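Local coordinates for protein DMATS type aromatic prenyltransferase (Micromonospora olivasterospora, PDB 6ZRY) that probably transfers a dimethylallyl group to carbon 6 of the indole ring of tryptophan, a substrate it binds inside an ABBA-type barrel, at residues L167-L172 against Q207-K211; T250-R256 against I280-V284. One frame throughout, in Å; residues are numbered along the deposited sequence.

Contact 1 of 2, residues L167-L172 against Q207-K211; sequences LHRLGL and QARVK
Leu167, Leu170 and Leu172 close on Val210 and Ala208 where the end of helix 159-170 meets the start of strand 209-220, joining the outer helical layer of the ABBA barrel to its antiparallel sheet. The helix terminates in a Schellman motif: Gly171 takes a positive phi, its N bonds to His168 O, and Leu172 N reaches back to Leu167 O at 2.9 Å. This turn brings Leu172 alongside Leu167, with Leu167 CD2 4.1 Å from Leu172 CD1, the apolar pairing that commonly accompanies the motif. The contact can be traced along Leu172. Its CB points at the strand segment, and CG, placed anti to the carbonyl carbon (chi1 -61°), comes 4.2 Å from Ala208 CB. There the chain forks: CD2 rests against Ala208 O, while CD1 passes on to Val210 CG2 at 3.6 Å. Val210 CG2 is shared by all three leucines: Leu167 CD2 also lies 3.6 Å from it, and Leu170 CD1 meets it at 3.7 Å, with the Leu170 and Val210 side chains at about a right angle. Val210 CG2 lies beside its own backbone N, because CG1 takes the position anti to that N (chi1 173°). Phe198 of the neighbouring strand 193-201 also packs against Leu167, Leu170 and Val210, widening the apolar patch. Most of the contact across the join is between methyl groups, and the backbone hydrogen bonds of Val210 and Lys211 run to Phe264 and Ala199 within the sheet. At the loop end the fit is tight, for Ala208 CB lies 3.2 Å from Leu170 O.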
loop_
_atom_site.group_PDB
_atom_site.type_symbol
_atom_site.label_atom_id
_atom_site.label_comp_id
_atom_site.label_asym_id
_atom_site.label_seq_id
_atom_site.Cartn_x
_atom_site.Cartn_y
_atom_site.Cartn_z
ATOM N N LEU A 167 -18.747 6.575 2.325
ATOM C CA LEU A 167 -18.338 7.480 3.422
ATOM C C LEU A 167 -19.581 8.008 4.147
ATOM O O LEU A 167 -19.564 8.010 5.369
ATOM C CB LEU A 167 -17.482 8.611 2.878
ATOM C CG LEU A 167 -16.114 8.194 2.377
ATOM C CD1 LEU A 167 -15.373 9.404 1.847
ATOM C CD2 LEU A 167 -15.324 7.520 3.477
ATOM N N HIS A 168 -20.645 8.372 3.429
ATOM C CA HIS A 168 -21.923 8.820 4.060
ATOM C C HIS A 168 -22.439 7.742 5.022
ATOM O O HIS A 168 -22.776 8.065 6.181
ATOM C CB HIS A 168 -22.970 9.168 2.994
ATOM C CG HIS A 168 -24.280 9.540 3.591
ATOM N ND1 HIS A 168 -24.388 10.499 4.564
ATOM C CD2 HIS A 168 -25.506 9.055 3.402
ATOM C CE1 HIS A 168 -25.635 10.584 4.944
ATOM N NE2 HIS A 168 -26.336 9.717 4.252
ATOM N N ARG A 169 -22.466 6.493 4.592
ATOM C CA ARG A 169 -22.945 5.383 5.448
ATOM C C ARG A 169 -22.115 5.315 6.719
ATOM O O ARG A 169 -22.653 4.945 7.738
ATOM C CB ARG A 169 -22.864 4.039 4.754
ATOM C CG ARG A 169 -23.923 3.852 3.692
ATOM C CD ARG A 169 -24.573 2.511 3.842
ATOM N NE ARG A 169 -25.348 2.212 2.658
ATOM C CZ ARG A 169 -25.255 1.104 1.954
ATOM N NH1 ARG A 169 -24.430 0.130 2.320
ATOM N NH2 ARG A 169 -26.020 0.962 0.885
ATOM N N LEU A 170 -20.829 5.612 6.644
ATOM C CA LEU A 170 -19.934 5.432 7.808
ATOM C C LEU A 170 -20.015 6.633 8.745
ATOM O O LEU A 170 -19.422 6.553 9.815
ATOM C CB LEU A 170 -18.522 5.196 7.292
ATOM C CG LEU A 170 -18.320 3.840 6.622
ATOM C CD1 LEU A 170 -16.936 3.768 5.986
ATOM C CD2 LEU A 170 -18.504 2.708 7.629
ATOM N N GLY A 171 -20.725 7.710 8.355
ATOM C CA GLY A 171 -20.825 8.940 9.149
ATOM C C GLY A 171 -19.661 9.867 8.872
ATOM O O GLY A 171 -19.391 10.753 9.700
ATOM N N LEU A 172 -19.020 9.683 7.734
ATOM C CA LEU A 172 -17.964 10.539 7.193
ATOM C C LEU A 172 -18.573 11.282 5.999
ATOM O O LEU A 172 -19.834 11.206 5.819
ATOM C CB LEU A 172 -16.765 9.652 6.810
ATOM C CG LEU A 172 -16.138 8.876 7.986
ATOM C CD1 LEU A 172 -15.093 7.870 7.516
ATOM C CD2 LEU A 172 -15.533 9.840 9.002
ATOM N N GLN A 207 -14.161 5.013 16.480
ATOM C CA GLN A 207 -14.818 5.926 15.513
ATOM C C GLN A 207 -14.519 5.466 14.079
ATOM O O GLN A 207 -13.527 4.727 13.858
ATOM C CB GLN A 207 -14.404 7.372 15.801
ATOM C CG GLN A 207 -12.911 7.582 15.932
ATOM C CD GLN A 207 -12.559 8.999 16.304
ATOM O OE1 GLN A 207 -13.432 9.872 16.434
ATOM N NE2 GLN A 207 -11.264 9.242 16.478
ATOM N N ALA A 208 -15.383 5.827 13.149
ATOM C CA ALA A 208 -15.218 5.519 11.722
ATOM C C ALA A 208 -13.947 6.227 11.233
ATOM O O ALA A 208 -13.705 7.412 11.625
ATOM C CB ALA A 208 -16.450 5.944 10.954
ATOM N N ARG A 209 -13.175 5.546 10.418
ATOM C CA ARG A 209 -11.912 6.077 9.855
ATOM C C ARG A 209 -11.669 5.386 8.516
ATOM O O ARG A 209 -11.861 4.153 8.441
ATOM C CB ARG A 209 -10.807 5.846 10.874
ATOM C CG ARG A 209 -9.400 6.109 10.367
ATOM C CD ARG A 209 -8.419 5.850 11.501
ATOM N NE ARG A 209 -8.179 7.109 12.181
ATOM C CZ ARG A 209 -7.008 7.733 12.242
ATOM N NH1 ARG A 209 -6.915 8.893 12.873
ATOM N NH2 ARG A 209 -5.930 7.190 11.693
ATOM N N VAL A 210 -11.367 6.154 7.491
ATOM C CA VAL A 210 -11.087 5.646 6.121
ATOM C C VAL A 210 -9.823 6.329 5.606
ATOM O O VAL A 210 -9.643 7.552 5.836
ATOM C CB VAL A 210 -12.261 5.901 5.177
ATOM C CG1 VAL A 210 -11.923 5.544 3.731
ATOM C CG2 VAL A 210 -13.531 5.195 5.642
ATOM N N LYS A 211 -8.982 5.574 4.924
ATOM C CA LYS A 211 -7.849 6.133 4.196
ATOM C C LYS A 211 -8.161 6.007 2.709
ATOM O O LYS A 211 -8.342 4.876 2.249
ATOM C CB LYS A 211 -6.603 5.401 4.659
ATOM C CG LYS A 211 -5.319 6.137 4.495
ATOM C CD LYS A 211 -4.251 5.559 5.430
ATOM C CE LYS A 211 -2.863 5.579 4.853
ATOM N NZ LYS A 211 -1.869 5.052 5.831
#

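Contact 2 of 2, residues T250-R256 against I280-V284; sequences TRRFDGR and IRSYV. With TRP (tryptophan), chain C.
Tyr283 carries its ring anti to its carbonyl carbon, which directs it at Phe253, whereas the chi1 of Arg281 (66°) sets CG between N and the carbonyl carbon before the chain runs extended to meet Arg256. The two side chains meet different parts of 250-256. Midway along the segment, Phe253 presents the edge of its ring to a face of Tyr283 in a T-shaped stack, with centroids 5.0 Å apart and planes at 65°. Phe253 CD2 is the atom over that face, near the rim. Phe253 is also the centre of an inverse gamma turn, and the chain beyond it wraps round the phenol end: Tyr283 OH donates to Arg256 O at 2.7 Å, and the carbonyl oxygen lies at the edge of the tyrosine ring in its plane. The backbone of Arg256 is held a second time, because its N donates to Ser282 OG at 3.0 Å, almost straight at 174°. At the Arg256 side chain, the two guanidinium planes are nearly parallel. Arg256 CD lies 3.4 Å above the centre of the Arg281 group, and NE of Arg256 stands 3.4 Å from NE of Arg281. Asp56 salt-bridges both arginines through OD2, which probably offsets their charge. Arg281 NH1 bonds to Ala328 O, helping to fix the group's rotation, and its NH2 donates to OXT of the bound tryptophan at 3.0 Å. The carboxylate oxygen approaches this guanidinium at its edge, in plane, so Arg281 is a pocket residue that holds the carboxylate of the bound tryptophan.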
loop_
_atom_site.group_PDB
_atom_site.type_symbol
_atom_site.label_atom_id
_atom_site.label_comp_id
_atom_site.label_asym_id
_atom_site.label_seq_id
_atom_site.Cartn_x
_atom_site.Cartn_y
_atom_site.Cartn_z
ATOM N N THR A 250 13.141 15.601 -10.602
ATOM C CA THR A 250 11.849 15.545 -11.360
ATOM C C THR A 250 10.818 16.492 -10.706
ATOM O O THR A 250 10.647 16.410 -9.497
ATOM C CB THR A 250 11.272 14.109 -11.393
ATOM O OG1 THR A 250 12.288 13.172 -11.754
ATOM C CG2 THR A 250 10.125 13.964 -12.367
ATOM N N ARG A 251 10.143 17.324 -11.495
ATOM C CA ARG A 251 8.965 18.131 -11.049
ATOM C C ARG A 251 7.679 17.562 -11.655
ATOM O O ARG A 251 6.621 17.727 -11.030
ATOM C CB ARG A 251 9.094 19.600 -11.465
ATOM C CG ARG A 251 10.170 20.393 -10.723
ATOM C CD ARG A 251 9.977 21.893 -10.933
ATOM N NE ARG A 251 8.608 22.257 -10.559
ATOM C CZ ARG A 251 8.210 22.617 -9.338
ATOM N NH1 ARG A 251 9.085 22.714 -8.345
ATOM N NH2 ARG A 251 6.927 22.879 -9.115
ATOM N N ARG A 252 7.763 17.013 -12.870
ATOM C CA ARG A 252 6.661 16.306 -13.562
ATOM C C ARG A 252 6.904 14.822 -13.397
ATOM O O ARG A 252 7.875 14.345 -13.946
ATOM C CB ARG A 252 6.639 16.556 -15.071
ATOM C CG ARG A 252 6.382 17.986 -15.481
ATOM C CD ARG A 252 5.884 18.121 -16.926
ATOM N NE ARG A 252 4.924 17.088 -17.387
ATOM C CZ ARG A 252 3.721 16.810 -16.831
ATOM N NH1 ARG A 252 3.297 17.441 -15.750
ATOM N NH2 ARG A 252 2.955 15.872 -17.359
ATOM N N PHE A 253 6.054 14.134 -12.677
ATOM C CA PHE A 253 6.169 12.675 -12.472
ATOM C C PHE A 253 5.379 12.017 -13.613
ATOM O O PHE A 253 4.239 11.582 -13.409
ATOM C CB PHE A 253 5.798 12.352 -11.029
ATOM C CG PHE A 253 6.841 12.804 -10.023
ATOM C CD1 PHE A 253 6.985 14.142 -9.674
ATOM C CD2 PHE A 253 7.707 11.884 -9.442
ATOM C CE1 PHE A 253 7.949 14.537 -8.757
ATOM C CE2 PHE A 253 8.660 12.284 -8.510
ATOM C CZ PHE A 253 8.786 13.610 -8.179
ATOM N N ASP A 254 6.003 11.990 -14.798
ATOM C CA ASP A 254 5.437 11.462 -16.070
ATOM C C ASP A 254 5.771 9.981 -16.248
ATOM O O ASP A 254 5.258 9.390 -17.208
ATOM C CB ASP A 254 5.937 12.261 -17.271
ATOM C CG ASP A 254 5.254 13.599 -17.387
ATOM O OD1 ASP A 254 4.153 13.758 -16.774
ATOM O OD2 ASP A 254 5.819 14.480 -18.078
ATOM N N GLY A 255 6.587 9.406 -15.367
ATOM C CA GLY A 255 6.715 7.945 -15.244
ATOM C C GLY A 255 5.569 7.392 -14.430
ATOM O O GLY A 255 4.423 7.800 -14.666
ATOM N N ARG A 256 5.854 6.515 -13.480
ATOM C CA ARG A 256 4.830 6.000 -12.565
ATOM C C ARG A 256 4.330 7.172 -11.733
ATOM O O ARG A 256 5.103 8.076 -11.400
ATOM C CB ARG A 256 5.371 4.845 -11.742
ATOM C CG ARG A 256 5.654 3.617 -12.582
ATOM C CD ARG A 256 6.006 2.435 -11.718
ATOM N NE ARG A 256 6.526 1.317 -12.480
ATOM C CZ ARG A 256 5.792 0.372 -13.078
ATOM N NH1 ARG A 256 4.467 0.402 -13.024
ATOM N NH2 ARG A 256 6.400 -0.594 -13.748
ATOM N N ILE A 280 9.546 5.464 -6.550
ATOM C CA ILE A 280 10.975 5.825 -6.731
ATOM C C ILE A 280 11.618 4.932 -7.778
ATOM O O ILE A 280 12.480 5.424 -8.493
ATOM C CB ILE A 280 11.698 5.797 -5.387
ATOM C CG1 ILE A 280 13.149 6.277 -5.546
ATOM C CG2 ILE A 280 11.609 4.441 -4.727
ATOM C CD1 ILE A 280 13.775 6.736 -4.292
ATOM N N ARG A 281 11.169 3.672 -7.924
ATOM C CA ARG A 281 11.727 2.714 -8.915
ATOM C C ARG A 281 11.650 3.296 -10.326
ATOM O O ARG A 281 12.449 2.872 -11.190
ATOM C CB ARG A 281 10.979 1.379 -8.890
ATOM C CG ARG A 281 9.517 1.455 -9.346
ATOM C CD ARG A 281 8.914 0.093 -9.101
ATOM N NE ARG A 281 7.566 -0.146 -9.543
ATOM C CZ ARG A 281 6.454 0.329 -8.983
ATOM N NH1 ARG A 281 6.485 1.168 -7.969
ATOM N NH2 ARG A 281 5.278 -0.058 -9.459
ATOM N N SER A 282 10.739 4.217 -10.575
ATOM C CA SER A 282 10.513 4.812 -11.926
ATOM C C SER A 282 11.505 5.966 -12.187
ATOM O O SER A 282 11.600 6.394 -13.330
ATOM C CB SER A 282 9.083 5.262 -12.050
ATOM O OG SER A 282 8.759 5.666 -13.363
ATOM N N TYR A 283 12.229 6.437 -11.173
ATOM C CA TYR A 283 12.995 7.710 -11.226
ATOM C C TYR A 283 14.455 7.503 -10.843
ATOM O O TYR A 283 15.116 8.494 -10.558
ATOM C CB TYR A 283 12.257 8.744 -10.368
ATOM C CG TYR A 283 10.870 9.004 -10.898
ATOM C CD1 TYR A 283 10.681 9.771 -12.034
ATOM C CD2 TYR A 283 9.751 8.385 -10.340
ATOM C CE1 TYR A 283 9.420 10.001 -12.559
ATOM C CE2 TYR A 283 8.480 8.594 -10.858
ATOM C CZ TYR A 283 8.311 9.397 -11.977
ATOM O OH TYR A 283 7.061 9.599 -12.504
ATOM N N VAL A 284 14.936 6.270 -10.888
ATOM C CA VAL A 284 16.340 5.923 -10.544
ATOM C C VAL A 284 16.916 5.007 -11.631
ATOM O O VAL A 284 16.131 4.429 -12.396
ATOM C CB VAL A 284 16.427 5.246 -9.168
ATOM C CG1 VAL A 284 16.020 6.174 -8.033
ATOM C CG2 VAL A 284 15.609 3.948 -9.138
HETATM N N TRP C . 2.155 -2.204 -7.504
HETATM C CA TRP C . 0.990 -1.255 -7.580
HETATM C C TRP C . 1.487 0.133 -7.991
HETATM O O TRP C . 0.663 0.998 -8.340
HETATM C CB TRP C . 0.213 -1.212 -6.250
HETATM C CG TRP C . 0.995 -0.710 -5.078
HETATM C CD1 TRP C . 1.846 -1.428 -4.281
HETATM C CD2 TRP C . 0.990 0.630 -4.550
HETATM N NE1 TRP C . 2.373 -0.622 -3.304
HETATM C CE2 TRP C . 1.860 0.640 -3.434
HETATM C CE3 TRP C . 0.327 1.816 -4.899
HETATM C CZ2 TRP C . 2.098 1.794 -2.684
HETATM C CZ3 TRP C . 0.563 2.953 -4.154
HETATM C CH2 TRP C . 1.430 2.937 -3.059
HETATM O OXT TRP C . 2.709 0.400 -7.988
#

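Followed from the N terminus, the chain leaves helix 159-170, adds helix 174-182 and strand 193-201, and returns at the start of strand 209-220, where contact 1 closes this excursion of 34 intervening residues. Strand 209-220 and the helices after it then lead to 250-256. Contact 2 closes a shorter span of 23 residues, the hairpin of strands 258-265 and 273-278, against the loop before helix 287-300. The closures are in series, neither nesting nor crossing, and their nearest atoms are about 16 Å apart. Their link is the sheet: strand 209-220 pairs with both 252-253 and 258-265. Contact 1 joins its start to an outer helix; contact 2 joins the 252-253 region to the loop carrying Arg281 of the tryptophan pocket.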